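PDB 3ING: homoserine dehydrogenase from Thermoplasma acidophilum, which probably catalyses the NADP-dependent interconversion of aspartate semialdehyde and homoserine, a step in threonine and methionine biosynthesis. Local coordinates for residues N184-S187 / D193-I196. Residues are numbered along the deposited sequence; the frame is centred on the assembly and turned at random.
Sequences NGRS and DDAI
Arg186 and Asp194 join the loop after helix 173-183 to the second half of helix 188-198 through a salt bridge at the protein surface. Their CA atoms lie 10.9 Å apart, so the side chains span the distance. The guanidinium approaches end-on with both terminal nitrogens on a single carboxylate oxygen: NH1 of Arg186 is 2.7 Å from OD2 of Asp194, and NH2 of Arg186 is 2.9 Å from the same OD2. That oxygen sits close to the guanidinium plane, in the fork between the two N-H groups, and both bonds are accordingly bent, the NH2 one to an N-H...O angle of 139°. Because both nitrogens share OD2, the pair is a forked grip on one atom and not the pairing of two nitrogens with two oxygens; the carboxylate plane is also tilted 34° from the guanidinium. A bend at chi3 (65°) in the otherwise extended arginine chain turns its head toward the helix. NH1 also bonds Asn181 OD1, which helps fix the rotation of the head, while Tyr177 of helix 173-183 packs against Asp194. With an alanine here the guanidinium is gone, and the Asp194 carboxylate is likely to lose its charge partner and Asn181 OD1 this donor. Gly185, with positive phi, is the C-prime residue of a Schellman motif ending helix 173-183, and Ser187 N-caps the next helix by its OG bond to Asp190 N. The whole is a short loop joining two consecutive helices, a Schellman motif and an N-cap with only Arg186 between them, and the ion pair ties this turn to the helix that leads toward the NADPH-binding Gly199.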
ATOM      1  N   ASN A 184     -15.893  26.435  10.211  1.00 31.10           N
ATOM      2  CA  ASN A 184     -16.956  26.264  11.210  1.00 31.63           C
ATOM      3  C   ASN A 184     -17.013  27.406  12.215  1.00 32.87           C
ATOM      4  O   ASN A 184     -17.728  27.328  13.211  1.00 35.23           O
ATOM      5  CB  ASN A 184     -16.783  24.941  11.966  1.00 33.33           C
ATOM      6  CG  ASN A 184     -16.995  23.721  11.078  1.00 40.37           C
ATOM      7  OD1 ASN A 184     -17.619  23.816  10.026  1.00 44.89           O
ATOM      8  ND2 ASN A 184     -16.468  22.569  11.497  1.00 42.17           N
ATOM      9  N   GLY A 185     -16.259  28.464  11.964  1.00 31.43           N
ATOM     10  CA  GLY A 185     -16.267  29.633  12.817  1.00 32.22           C
ATOM     11  C   GLY A 185     -15.389  29.620  14.064  1.00 31.16           C
ATOM     12  O   GLY A 185     -15.574  30.447  14.941  1.00 33.52           O
ATOM     13  N   ARG A 186     -14.409  28.728  14.147  1.00 29.36           N
ATOM     14  CA  ARG A 186     -13.530  28.713  15.305  1.00 26.95           C
ATOM     15  C   ARG A 186     -12.363  29.696  15.109  1.00 24.04           C
ATOM     16  O   ARG A 186     -11.928  29.960  13.987  1.00 22.96           O
ATOM     17  CB  ARG A 186     -13.033  27.299  15.551  1.00 28.04           C
ATOM     18  CG  ARG A 186     -14.190  26.270  15.694  1.00 32.54           C
ATOM     19  CD  ARG A 186     -13.687  24.940  16.154  1.00 33.36           C
ATOM     20  NE  ARG A 186     -13.123  24.985  17.502  1.00 35.64           N
ATOM     21  CZ  ARG A 186     -12.119  24.206  17.925  1.00 34.83           C
ATOM     22  NH1 ARG A 186     -11.521  23.311  17.120  1.00 40.15           N
ATOM     23  NH2 ARG A 186     -11.694  24.324  19.172  1.00 41.19           N
ATOM     24  N   SER A 187     -11.855  30.233  16.213  1.00 21.28           N
ATOM     25  CA  SER A 187     -10.704  31.116  16.177  1.00 21.43           C
ATOM     26  C   SER A 187      -9.450  30.315  15.877  1.00 19.10           C
ATOM     27  O   SER A 187      -9.378  29.103  16.127  1.00 19.46           O
ATOM     28  CB  SER A 187     -10.524  31.842  17.533  1.00 21.37           C
ATOM     29  OG  SER A 187     -10.141  30.890  18.545  1.00 18.23           O
ATOM     30  N   ASP A 193      -4.623  25.302  19.226  1.00 24.32           N
ATOM     31  CA  ASP A 193      -4.559  24.633  20.542  1.00 23.54           C
ATOM     32  C   ASP A 193      -4.923  23.149  20.349  1.00 22.38           C
ATOM     33  O   ASP A 193      -4.213  22.266  20.819  1.00 21.25           O
ATOM     34  CB  ASP A 193      -5.513  25.335  21.502  1.00 22.35           C
ATOM     35  CG  ASP A 193      -5.583  24.687  22.908  1.00 26.85           C
ATOM     36  OD1 ASP A 193      -4.578  24.238  23.436  1.00 34.10           O
ATOM     37  OD2 ASP A 193      -6.669  24.692  23.507  1.00 43.14           O
ATOM     38  N   ASP A 194      -6.005  22.876  19.624  1.00 18.25           N
ATOM     39  CA  ASP A 194      -6.370  21.506  19.342  1.00 20.07           C
ATOM     40  C   ASP A 194      -5.318  20.765  18.531  1.00 20.42           C
ATOM     41  O   ASP A 194      -5.082  19.602  18.795  1.00 22.81           O
ATOM     42  CB  ASP A 194      -7.687  21.411  18.595  1.00 21.40           C
ATOM     43  CG  ASP A 194      -8.881  21.693  19.482  1.00 26.60           C
ATOM     44  OD1 ASP A 194      -8.755  21.522  20.708  1.00 33.73           O
ATOM     45  OD2 ASP A 194      -9.920  22.087  18.933  1.00 30.18           O
ATOM     46  N   ALA A 195      -4.738  21.404  17.513  1.00 22.14           N
ATOM     47  CA  ALA A 195      -3.682  20.742  16.718  1.00 21.44           C
ATOM     48  C   ALA A 195      -2.456  20.341  17.570  1.00 18.75           C
ATOM     49  O   ALA A 195      -1.876  19.274  17.390  1.00 21.60           O
ATOM     50  CB  ALA A 195      -3.253  21.629  15.534  1.00 17.98           C
ATOM     51  N   ILE A 196      -2.068  21.220  18.496  1.00 22.62           N
ATOM     52  CA  ILE A 196      -0.975  20.961  19.420  1.00 23.59           C
ATOM     53  C   ILE A 196      -1.352  19.810  20.342  1.00 23.22           C
ATOM     54  O   ILE A 196      -0.548  18.929  20.573  1.00 24.00           O
ATOM     55  CB  ILE A 196      -0.577  22.246  20.217  1.00 24.00           C
ATOM     56  CG1 ILE A 196       0.019  23.291  19.253  1.00 24.39           C
ATOM     57  CG2 ILE A 196       0.383  21.920  21.321  1.00 20.94           C
ATOM     58  CD1 ILE A 196       0.330  24.613  19.877  1.00 18.22           C
TER